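Local structure of DNA-binding transcriptional repressor YiaJ (1YSQ) at residues 34-44 / 56-67; 124-135 / 147-157. The protein represses transcription of the yiaKLMNOPQRS operon, which may serve the use of 2,3-diketo-L-gulonate, and is represented here by its C-terminal, IclR-type effector-binding domain. All blocks are in the same frame, centred on the assembly; numbering follows the deposited sequence.

Contact 1: residues 34-44 / 56-67. With PO4 (phosphate ion), chain B; PO4 (phosphate ion), chain D.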
loop_
_atom_site.group_PDB
_atom_site.type_symbol
_atom_site.label_atom_id
_atom_site.label_comp_id
_atom_site.label_asym_id
_atom_site.label_seq_id
_atom_site.Cartn_x
_atom_site.Cartn_y
_atom_site.Cartn_z
ATOM N N ARG A 34 -6.836 1.830 7.090
ATOM C CA ARG A 34 -6.910 3.279 7.085
ATOM C C ARG A 34 -7.393 3.806 8.427
ATOM O O ARG A 34 -8.362 3.309 8.981
ATOM C CB ARG A 34 -7.842 3.784 5.976
ATOM C CG ARG A 34 -7.608 5.262 5.670
ATOM C CD ARG A 34 -8.766 5.956 5.000
ATOM N NE ARG A 34 -8.441 7.369 4.824
ATOM C CZ ARG A 34 -8.873 8.129 3.825
ATOM N NH1 ARG A 34 -9.664 7.624 2.880
ATOM N NH2 ARG A 34 -8.499 9.399 3.765
ATOM N N GLU A 35 -6.703 4.814 8.951
ATOM C CA GLU A 35 -7.214 5.549 10.102
ATOM C C GLU A 35 -7.230 7.026 9.747
ATOM O O GLU A 35 -6.312 7.767 10.108
ATOM C CB GLU A 35 -6.359 5.278 11.342
ATOM C CG GLU A 35 -6.807 5.978 12.607
ATOM C CD GLU A 35 -6.022 5.497 13.811
ATOM O OE1 GLU A 35 -4.865 5.946 14.013
ATOM O OE2 GLU A 35 -6.559 4.645 14.538
ATOM N N ASP A 36 -8.257 7.438 8.999
ATOM C CA ASP A 36 -8.382 8.839 8.561
ATOM C C ASP A 36 -7.168 9.339 7.728
ATOM O O ASP A 36 -7.021 8.952 6.571
ATOM C CB ASP A 36 -8.646 9.730 9.784
ATOM C CG ASP A 36 -9.048 11.148 9.424
ATOM O OD1 ASP A 36 -9.200 11.480 8.217
ATOM O OD2 ASP A 36 -9.212 12.011 10.315
ATOM N N ASP A 37 -6.314 10.183 8.313
ATOM C CA ASP A 37 -5.215 10.838 7.588
ATOM C C ASP A 37 -3.866 10.101 7.603
ATOM O O ASP A 37 -2.835 10.682 7.261
ATOM C CB ASP A 37 -5.051 12.292 8.073
ATOM C CG ASP A 37 -4.452 12.387 9.469
ATOM O OD1 ASP A 37 -4.599 11.429 10.258
ATOM O OD2 ASP A 37 -3.813 13.388 9.857
ATOM N N HIS A 38 -3.887 8.819 7.973
ATOM C CA HIS A 38 -2.712 7.954 7.909
ATOM C C HIS A 38 -3.133 6.507 7.624
ATOM O O HIS A 38 -4.278 6.120 7.883
ATOM C CB HIS A 38 -1.863 8.046 9.199
ATOM C CG HIS A 38 -2.667 7.932 10.452
ATOM N ND1 HIS A 38 -3.504 8.940 10.896
ATOM C CD2 HIS A 38 -2.811 6.911 11.331
ATOM C CE1 HIS A 38 -4.118 8.547 11.996
ATOM N NE2 HIS A 38 -3.707 7.327 12.288
ATOM N N ALA A 39 -2.206 5.726 7.081
ATOM C CA ALA A 39 -2.342 4.273 7.036
ATOM C C ALA A 39 -1.699 3.732 8.324
ATOM O O ALA A 39 -0.728 4.313 8.819
ATOM C CB ALA A 39 -1.630 3.695 5.776
ATOM N N ILE A 40 -2.261 2.664 8.887
ATOM C CA ILE A 40 -1.631 1.982 10.021
ATOM C C ILE A 40 -1.114 0.650 9.539
ATOM O O ILE A 40 -1.878 -0.169 9.012
ATOM C CB ILE A 40 -2.596 1.746 11.201
ATOM C CG1 ILE A 40 -3.295 3.045 11.611
ATOM C CG2 ILE A 40 -1.811 1.135 12.414
ATOM C CD1 ILE A 40 -4.284 2.836 12.782
ATOM N N LEU A 41 0.180 0.420 9.741
ATOM C CA LEU A 41 0.758 -0.877 9.405
ATOM C C LEU A 41 0.381 -1.904 10.459
ATOM O O LEU A 41 0.988 -1.934 11.529
ATOM C CB LEU A 41 2.284 -0.786 9.239
ATOM C CG LEU A 41 2.937 -2.017 8.604
ATOM C CD1 LEU A 41 2.265 -2.328 7.249
ATOM C CD2 LEU A 41 4.426 -1.782 8.404
ATOM N N ILE A 42 -0.618 -2.735 10.166
ATOM C CA ILE A 42 -1.088 -3.700 11.170
ATOM C C ILE A 42 -0.414 -5.058 11.086
ATOM O O ILE A 42 -0.532 -5.870 12.006
ATOM C CB ILE A 42 -2.635 -3.819 11.161
ATOM C CG1 ILE A 42 -3.146 -4.362 9.809
ATOM C CG2 ILE A 42 -3.260 -2.450 11.527
ATOM C CD1 ILE A 42 -4.651 -4.690 9.798
ATOM N N TYR A 43 0.307 -5.306 9.998
ATOM C CA TYR A 43 0.895 -6.611 9.774
ATOM C C TYR A 43 2.017 -6.448 8.759
ATOM O O TYR A 43 1.879 -5.714 7.768
ATOM C CB TYR A 43 -0.211 -7.540 9.279
ATOM C CG TYR A 43 0.169 -8.943 8.910
ATOM C CD1 TYR A 43 -0.174 -10.005 9.732
ATOM C CD2 TYR A 43 0.800 -9.221 7.697
ATOM C CE1 TYR A 43 0.130 -11.315 9.377
ATOM C CE2 TYR A 43 1.104 -10.519 7.338
ATOM C CZ TYR A 43 0.762 -11.559 8.178
ATOM O OH TYR A 43 1.048 -12.856 7.812
ATOM N N LYS A 44 3.141 -7.091 9.030
ATOM C CA LYS A 44 4.297 -7.024 8.133
ATOM C C LYS A 44 5.089 -8.337 8.140
ATOM O O LYS A 44 5.339 -8.900 9.199
ATOM C CB LYS A 44 5.227 -5.847 8.503
ATOM C CG LYS A 44 6.350 -5.616 7.488
ATOM C CD LYS A 44 7.465 -4.728 8.037
ATOM C CE LYS A 44 8.544 -4.486 6.956
ATOM N NZ LYS A 44 9.857 -3.949 7.537
ATOM N N ALA A 56 10.012 -0.122 8.125
ATOM C CA ALA A 56 8.603 -0.237 8.533
ATOM C C ALA A 56 8.398 -1.299 9.628
ATOM O O ALA A 56 9.100 -2.308 9.671
ATOM C CB ALA A 56 7.717 -0.543 7.326
ATOM N N TYR A 57 7.413 -1.065 10.495
ATOM C CA TYR A 57 7.140 -1.937 11.635
ATOM C C TYR A 57 5.655 -1.911 11.958
ATOM O O TYR A 57 4.968 -0.932 11.669
ATOM C CB TYR A 57 7.937 -1.479 12.871
ATOM C CG TYR A 57 7.717 -0.012 13.206
ATOM C CD1 TYR A 57 6.740 0.381 14.130
ATOM C CD2 TYR A 57 8.500 0.978 12.614
ATOM C CE1 TYR A 57 6.532 1.724 14.442
ATOM C CE2 TYR A 57 8.290 2.343 12.898
ATOM C CZ TYR A 57 7.310 2.696 13.814
ATOM O OH TYR A 57 7.131 4.019 14.113
ATOM N N ILE A 58 5.179 -2.988 12.572
ATOM C CA ILE A 58 3.789 -3.097 12.983
ATOM C C ILE A 58 3.470 -1.993 13.990
ATOM O O ILE A 58 4.197 -1.799 14.975
ATOM C CB ILE A 58 3.490 -4.522 13.545
ATOM C CG1 ILE A 58 3.611 -5.559 12.419
ATOM C CG2 ILE A 58 2.119 -4.570 14.277
ATOM C CD1 ILE A 58 3.643 -7.039 12.909
ATOM N N GLY A 59 2.404 -1.252 13.707
ATOM C CA GLY A 59 1.996 -0.133 14.539
ATOM C C GLY A 59 2.420 1.205 13.962
ATOM O O GLY A 59 1.970 2.257 14.423
ATOM N N GLN A 60 3.259 1.182 12.925
ATOM C CA GLN A 60 3.689 2.431 12.299
ATOM C C GLN A 60 2.498 3.187 11.680
ATOM O O GLN A 60 1.609 2.559 11.087
ATOM C CB GLN A 60 4.721 2.157 11.215
ATOM C CG GLN A 60 5.320 3.414 10.577
ATOM C CD GLN A 60 6.417 3.070 9.590
ATOM O OE1 GLN A 60 6.398 1.997 8.994
ATOM N NE2 GLN A 60 7.373 3.971 9.417
ATOM N N HIS A 61 2.511 4.515 11.805
ATOM C CA HIS A 61 1.553 5.381 11.107
ATOM C C HIS A 61 2.240 6.005 9.907
ATOM O O HIS A 61 3.258 6.676 10.033
ATOM C CB HIS A 61 1.019 6.482 12.018
ATOM C CG HIS A 61 0.146 5.986 13.132
ATOM N ND1 HIS A 61 -0.628 6.837 13.893
ATOM C CD2 HIS A 61 -0.096 4.737 13.600
ATOM C CE1 HIS A 61 -1.305 6.135 14.786
ATOM N NE2 HIS A 61 -1.012 4.856 14.621
ATOM N N MET A 62 1.667 5.748 8.736
ATOM C CA MET A 62 2.270 6.092 7.482
ATOM C C MET A 62 1.421 7.291 6.879
ATOM O O MET A 62 0.193 7.158 6.752
ATOM C CB MET A 62 2.385 4.731 6.676
ATOM C CG MET A 62 2.362 3.132 7.587
ATOM S SD MET A 62 2.863 2.117 6.295
ATOM C CE MET A 62 1.446 1.260 6.108
ATOM N N PRO A 63 2.007 8.482 6.586
ATOM C CA PRO A 63 1.195 9.588 6.016
ATOM C C PRO A 63 0.615 9.221 4.642
ATOM O O PRO A 63 1.263 8.512 3.862
ATOM C CB PRO A 63 2.191 10.745 5.846
ATOM C CG PRO A 63 3.360 10.397 6.726
ATOM C CD PRO A 63 3.424 8.878 6.724
ATOM N N LEU A 64 -0.597 9.673 4.360
ATOM C CA LEU A 64 -1.269 9.280 3.114
ATOM C C LEU A 64 -0.502 9.666 1.845
ATOM O O LEU A 64 -0.482 8.893 0.885
ATOM C CB LEU A 64 -2.690 9.854 3.051
ATOM C CG LEU A 64 -3.690 9.391 4.141
ATOM C CD1 LEU A 64 -5.064 9.994 3.870
ATOM C CD2 LEU A 64 -3.787 7.888 4.283
ATOM N N TYR A 65 0.124 10.849 1.850
ATOM C CA TYR A 65 0.666 11.441 0.616
ATOM C C TYR A 65 1.922 10.742 0.074
ATOM O O TYR A 65 2.233 10.872 -1.104
ATOM C CB TYR A 65 0.940 12.945 0.802
ATOM C CG TYR A 65 2.269 13.231 1.469
ATOM C CD1 TYR A 65 3.386 13.619 0.716
ATOM C CD2 TYR A 65 2.414 13.088 2.852
ATOM C CE1 TYR A 65 4.627 13.851 1.321
ATOM C CE2 TYR A 65 3.639 13.329 3.479
ATOM C CZ TYR A 65 4.744 13.704 2.701
ATOM O OH TYR A 65 5.950 13.957 3.324
ATOM N N CYS A 66 2.645 10.022 0.940
ATOM C CA CYS A 66 3.925 9.399 0.556
ATOM C C CYS A 66 3.906 7.867 0.703
ATOM O O CYS A 66 4.928 7.213 0.534
ATOM C CB CYS A 66 5.097 10.027 1.354
ATOM S SG CYS A 66 4.886 9.893 3.143
ATOM N N SER A 67 2.732 7.314 1.011
ATOM C CA SER A 67 2.520 5.873 1.172
ATOM C C SER A 67 1.716 5.388 -0.023
ATOM O O SER A 67 0.656 5.948 -0.323
ATOM C CB SER A 67 1.750 5.591 2.470
ATOM O OG SER A 67 1.188 4.286 2.519
HETATM P P PO4 B . 3.548 1.703 1.390
HETATM O O1 PO4 B . 4.346 2.630 0.456
HETATM O O2 PO4 B . 2.108 1.609 1.002
HETATM O O3 PO4 B . 4.159 0.315 1.460
HETATM O O4 PO4 B . 3.637 2.337 2.769
HETATM P P PO4 D . -11.375 4.645 1.656
HETATM O O1 PO4 D . -10.236 3.901 2.322
HETATM O O2 PO4 D . -10.948 5.118 0.278
HETATM O O3 PO4 D . -12.592 3.747 1.564
HETATM O O4 PO4 D . -11.654 5.860 2.516
HETATM O O HOH W 1 -0.749 12.269 6.638
#
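His38 and His61 stack face to face but offset, ring centroids 4.4 Å apart and planes 17° from parallel, with His38 CD2 over the rim of the His61 ring. The His38 ring is fixed at both nitrogens: NE2 gives a very short bond to Glu35 OE1, and ND1, 2.8 Å from Asp37 OD1, meets that carboxylate from above its plane. Ile40 runs alongside His61, pointing the same way. Backbones pair as antiparallel strands, Ala39 and Met62 exchanging two bonds, so the short strand 61-63 edges the central sheet of this GAF-like domain. On the face of Ala39 and Met62, the strained and therefore doubtful modelled Met62 chain sets CE 3.8 Å from Leu41 CB, while Leu41 CD2 meets Ala56 CB. Lys44, extended, reaches Ala56 O with NZ (2.8 Å) and salt-bridges Glu46. At the far end Leu64 CD1 lies 3.5 Å from Arg34 NH2, the side chains crossing near a right angle. Arg34 NE donates to Asp36 O (2.8 Å) in the guanidinium and carbonyl planes, and NH1 weakly to O4 of the chain D phosphate. A leucine here, lacking the guanidinium, is likely to leave Asp36 O without this donor and turn 35-38 less firmly held.

Contact 2: residues 124-135 / 147-157. With PO4 (phosphate ion), chain C; PO4 (phosphate ion), chain B.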
loop_
_atom_site.group_PDB
_atom_site.type_symbol
_atom_site.label_atom_id
_atom_site.label_comp_id
_atom_site.label_asym_id
_atom_site.label_seq_id
_atom_site.Cartn_x
_atom_site.Cartn_y
_atom_site.Cartn_z
ATOM N N GLU A 124 10.047 5.510 -5.528
ATOM C CA GLU A 124 11.129 6.183 -4.781
ATOM C C GLU A 124 10.711 7.543 -4.194
ATOM O O GLU A 124 11.464 8.537 -4.264
ATOM C CB GLU A 124 12.367 6.338 -5.674
ATOM C CG GLU A 124 12.856 5.036 -6.295
ATOM C CD GLU A 124 14.054 5.278 -7.200
ATOM O OE1 GLU A 124 13.847 5.476 -8.409
ATOM O OE2 GLU A 124 15.188 5.303 -6.689
ATOM N N GLU A 125 9.505 7.581 -3.627
ATOM C CA GLU A 125 8.959 8.794 -3.016
ATOM C C GLU A 125 9.305 8.923 -1.530
ATOM O O GLU A 125 9.115 9.985 -0.940
ATOM C CB GLU A 125 7.434 8.847 -3.198
ATOM C CG GLU A 125 7.013 8.940 -4.659
ATOM C CD GLU A 125 5.615 8.389 -4.902
ATOM O OE1 GLU A 125 4.693 8.729 -4.124
ATOM O OE2 GLU A 125 5.461 7.595 -5.852
ATOM N N ASN A 126 9.801 7.844 -0.925
ATOM C CA ASN A 126 10.252 7.882 0.466
ATOM C C ASN A 126 11.764 7.844 0.585
ATOM O O ASN A 126 12.349 8.596 1.358
ATOM C CB ASN A 126 9.670 6.718 1.253
ATOM C CG ASN A 126 8.218 6.910 1.539
ATOM O OD1 ASN A 126 7.843 7.555 2.529
ATOM N ND2 ASN A 126 7.377 6.366 0.669
ATOM N N GLU A 127 12.378 6.956 -0.189
ATOM C CA GLU A 127 13.822 6.805 -0.211
ATOM C C GLU A 127 14.253 6.301 -1.581
ATOM O O GLU A 127 13.634 5.386 -2.147
ATOM C CB GLU A 127 14.279 5.832 0.881
ATOM C CG GLU A 127 15.773 5.568 0.880
ATOM C CD GLU A 127 16.194 4.524 1.892
ATOM O OE1 GLU A 127 15.438 4.253 2.855
ATOM O OE2 GLU A 127 17.302 3.989 1.721
ATOM N N LEU A 128 15.314 6.902 -2.120
ATOM C CA LEU A 128 15.838 6.440 -3.395
ATOM C C LEU A 128 16.242 4.994 -3.241
ATOM O O LEU A 128 16.713 4.589 -2.170
ATOM C CB LEU A 128 17.027 7.289 -3.870
ATOM C CG LEU A 128 16.734 8.762 -4.172
ATOM C CD1 LEU A 128 18.007 9.438 -4.693
ATOM C CD2 LEU A 128 15.583 8.948 -5.168
ATOM N N GLY A 129 16.017 4.217 -4.299
ATOM C CA GLY A 129 16.322 2.796 -4.277
ATOM C C GLY A 129 15.266 1.883 -3.667
ATOM O O GLY A 129 15.424 0.671 -3.696
ATOM N N VAL A 130 14.202 2.458 -3.111
ATOM C CA VAL A 130 13.119 1.687 -2.517
ATOM C C VAL A 130 11.836 2.014 -3.283
ATOM O O VAL A 130 11.483 3.195 -3.434
ATOM C CB VAL A 130 12.922 2.024 -1.014
ATOM C CG1 VAL A 130 11.734 1.243 -0.407
ATOM C CG2 VAL A 130 14.225 1.787 -0.219
ATOM N N SER A 131 11.172 0.963 -3.772
ATOM C CA SER A 131 9.893 1.068 -4.488
ATOM C C SER A 131 8.843 0.177 -3.839
ATOM O O SER A 131 9.193 -0.779 -3.141
ATOM C CB SER A 131 10.084 0.642 -5.939
ATOM O OG SER A 131 10.997 1.519 -6.579
ATOM N N CYS A 132 7.557 0.476 -4.054
ATOM C CA CYS A 132 6.496 -0.417 -3.588
ATOM C C CYS A 132 5.388 -0.516 -4.623
ATOM O O CYS A 132 5.225 0.392 -5.454
ATOM C CB CYS A 132 5.901 0.083 -2.259
ATOM S SG CYS A 132 7.196 0.453 -1.051
ATOM N N ILE A 133 4.639 -1.621 -4.572
ATOM C CA ILE A 133 3.411 -1.774 -5.391
ATOM C C ILE A 133 2.296 -2.090 -4.407
ATOM O O ILE A 133 2.480 -2.939 -3.538
ATOM C CB ILE A 133 3.535 -2.943 -6.397
ATOM C CG1 ILE A 133 4.835 -2.862 -7.193
ATOM C CG2 ILE A 133 2.326 -2.963 -7.381
ATOM C CD1 ILE A 133 5.242 -4.210 -7.804
ATOM N N ALA A 134 1.146 -1.429 -4.542
ATOM C CA ALA A 134 0.069 -1.590 -3.563
ATOM C C ALA A 134 -1.280 -1.769 -4.268
ATOM O O ALA A 134 -1.475 -1.291 -5.405
ATOM C CB ALA A 134 0.024 -0.380 -2.623
ATOM N N VAL A 135 -2.188 -2.482 -3.602
ATOM C CA VAL A 135 -3.550 -2.696 -4.085
ATOM C C VAL A 135 -4.572 -2.527 -2.942
ATOM O O VAL A 135 -4.249 -2.736 -1.774
ATOM C CB VAL A 135 -3.744 -4.115 -4.717
ATOM C CG1 VAL A 135 -2.967 -4.259 -6.020
ATOM C CG2 VAL A 135 -3.382 -5.229 -3.718
ATOM N N ALA A 147 -5.373 -2.385 2.752
ATOM C CA ALA A 147 -4.592 -2.404 1.524
ATOM C C ALA A 147 -3.365 -3.280 1.746
ATOM O O ALA A 147 -2.927 -3.484 2.885
ATOM C CB ALA A 147 -4.193 -0.970 1.132
ATOM N N VAL A 148 -2.815 -3.797 0.654
ATOM C CA VAL A 148 -1.657 -4.682 0.730
ATOM C C VAL A 148 -0.570 -4.094 -0.156
ATOM O O VAL A 148 -0.871 -3.564 -1.223
ATOM C CB VAL A 148 -1.977 -6.101 0.172
ATOM C CG1 VAL A 148 -0.789 -7.076 0.374
ATOM C CG2 VAL A 148 -3.247 -6.679 0.778
ATOM N N SER A 149 0.694 -4.212 0.260
ATOM C CA SER A 149 1.782 -3.773 -0.608
ATOM C C SER A 149 2.995 -4.688 -0.571
ATOM O O SER A 149 3.171 -5.456 0.380
ATOM C CB SER A 149 2.158 -2.307 -0.304
ATOM O OG SER A 149 2.927 -2.192 0.882
ATOM N N ILE A 150 3.794 -4.639 -1.639
ATOM C CA ILE A 150 5.075 -5.337 -1.696
ATOM C C ILE A 150 6.166 -4.278 -1.756
ATOM O O ILE A 150 6.093 -3.379 -2.599
ATOM C CB ILE A 150 5.169 -6.239 -2.968
ATOM C CG1 ILE A 150 4.116 -7.359 -2.931
ATOM C CG2 ILE A 150 6.603 -6.796 -3.109
ATOM C CD1 ILE A 150 4.026 -8.220 -4.246
ATOM N N SER A 151 7.181 -4.369 -0.883
ATOM C CA SER A 151 8.325 -3.453 -0.967
ATOM C C SER A 151 9.514 -4.227 -1.498
ATOM O O SER A 151 9.704 -5.399 -1.153
ATOM C CB SER A 151 8.712 -2.856 0.406
ATOM O OG SER A 151 7.593 -2.407 1.158
ATOM N N LEU A 152 10.318 -3.563 -2.326
ATOM C CA LEU A 152 11.508 -4.173 -2.902
ATOM C C LEU A 152 12.415 -3.072 -3.433
ATOM O O LEU A 152 11.992 -1.916 -3.527
ATOM C CB LEU A 152 11.133 -5.170 -4.014
ATOM C CG LEU A 152 10.596 -4.648 -5.355
ATOM C CD1 LEU A 152 10.617 -5.785 -6.384
ATOM C CD2 LEU A 152 9.197 -4.063 -5.250
ATOM N N SER A 153 13.660 -3.420 -3.767
ATOM C CA SER A 153 14.575 -2.448 -4.359
ATOM C C SER A 153 14.085 -2.034 -5.750
ATOM O O SER A 153 13.550 -2.854 -6.518
ATOM C CB SER A 153 16.008 -3.001 -4.455
ATOM O OG SER A 153 16.056 -4.110 -5.337
ATOM N N THR A 154 14.277 -0.755 -6.069
ATOM C CA THR A 154 13.913 -0.226 -7.375
ATOM C C THR A 154 14.629 -1.024 -8.468
ATOM O O THR A 154 14.059 -1.323 -9.518
ATOM C CB THR A 154 14.336 1.228 -7.455
ATOM O OG1 THR A 154 13.747 1.937 -6.359
ATOM C CG2 THR A 154 13.752 1.888 -8.715
ATOM N N SER A 155 15.877 -1.367 -8.167
ATOM C CA SER A 155 16.722 -2.162 -9.031
ATOM C C SER A 155 16.051 -3.490 -9.366
ATOM O O SER A 155 15.959 -3.872 -10.546
ATOM C CB SER A 155 18.051 -2.410 -8.331
ATOM O OG SER A 155 18.995 -2.813 -9.284
ATOM N N ARG A 156 15.578 -4.196 -8.335
ATOM C CA ARG A 156 14.922 -5.470 -8.566
ATOM C C ARG A 156 13.594 -5.290 -9.302
ATOM O O ARG A 156 13.261 -6.069 -10.193
ATOM C CB ARG A 156 14.726 -6.263 -7.265
ATOM C CG ARG A 156 14.154 -7.651 -7.502
ATOM C CD ARG A 156 15.056 -8.537 -8.357
ATOM N NE ARG A 156 14.539 -9.901 -8.479
ATOM C CZ ARG A 156 14.820 -10.740 -9.477
ATOM N NH1 ARG A 156 15.625 -10.378 -10.472
ATOM N NH2 ARG A 156 14.284 -11.950 -9.481
ATOM N N LEU A 157 12.847 -4.252 -8.942
ATOM C CA LEU A 157 11.558 -4.008 -9.592
ATOM C C LEU A 157 11.714 -3.805 -11.112
ATOM O O LEU A 157 10.909 -4.302 -11.913
ATOM C CB LEU A 157 10.881 -2.798 -8.961
ATOM C CG LEU A 157 9.532 -2.389 -9.565
ATOM C CD1 LEU A 157 8.538 -3.537 -9.479
ATOM C CD2 LEU A 157 9.034 -1.181 -8.829
HETATM P P PO4 C . 15.038 -7.319 -3.355
HETATM O O1 PO4 C . 16.475 -7.682 -3.092
HETATM O O2 PO4 C . 14.978 -5.965 -3.989
HETATM O O3 PO4 C . 14.462 -8.403 -4.214
HETATM O O4 PO4 C . 14.249 -7.290 -2.060
HETATM P P PO4 B . 3.548 1.703 1.390
HETATM O O1 PO4 B . 4.346 2.630 0.456
HETATM O O2 PO4 B . 2.108 1.609 1.002
HETATM O O3 PO4 B . 4.159 0.315 1.460
HETATM O O4 PO4 B . 3.637 2.337 2.769
HETATM O O HOH W 2 17.523 -0.085 -5.962
#
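Ser131 OG and Thr154 OG1 lie 2.8 Å apart in a hydrogen bond that joins the start of one strand to the first turn of the helix following the other. Thr154 OG1 stands beside its own backbone N (chi1 -55°), which turns it to Ser131 while CG2 faces the Glu124 carboxylate. Leu157, one turn on, lays CD2 against Ser131 CB at 3.6 Å and CD1 against Ile133 CD1. Beyond this cluster, along the strands, the backbones pair as an antiparallel beta hairpin: Ser131 with Leu152, Ile133 with Ile150 and Val135 with Val148 each exchange two bonds. Between them, on the other face, Cys132 SG approaches Ser151 OG at 3.6 Å, and Ala134 CB packs on Ser149 CB.

The next shell sets these groups in place. Thr154 N bonds to Gly129 O, coming from well above the carbonyl plane, and Gly129 N is held in turn by Glu124 OE2 (2.8 Å, N-H...O angle 171°), tying the loop to the helix start. Ser153 is the N-cap: its OG accepts from Arg156 N and also hydrogen-bonds, at a very short 2.5 Å, to O2 of the chain C phosphate, to which Ser153 N donates as well. Ser151 OG has Asn30 as its polar partner.

Farther out, strands 120-123 and 28-35 flank the hairpin. Helix 162-182 covers the face of Val135, Val148 and Leu152, whereas helix 68-75 packs over Ala134 and Ser149.

From the N terminus, the chain passes helix 8-25 and runs along strand 28-35, at whose end contact 1 begins; that contact closes the loop between strands 38-45 and 61-63, at one edge of the sheet. Helices 68-75, 79-88 and 104-117 and edge strand 120-123 follow, and only then does contact 2 close the hairpin 130-137/146-153. The two are therefore in series, neither nested nor crossed. They lie about 15 Å apart, centre to centre, within one sheet, where strand 28-35 borders both 38-45 and 146-153. Asn126 ND2 of contact 2 reaches Cys66 O of contact 1, 2.6 Å away in a probable hydrogen bond, and the chain B phosphate lies close to both Ser67 of contact 1 and Ser149 of contact 2.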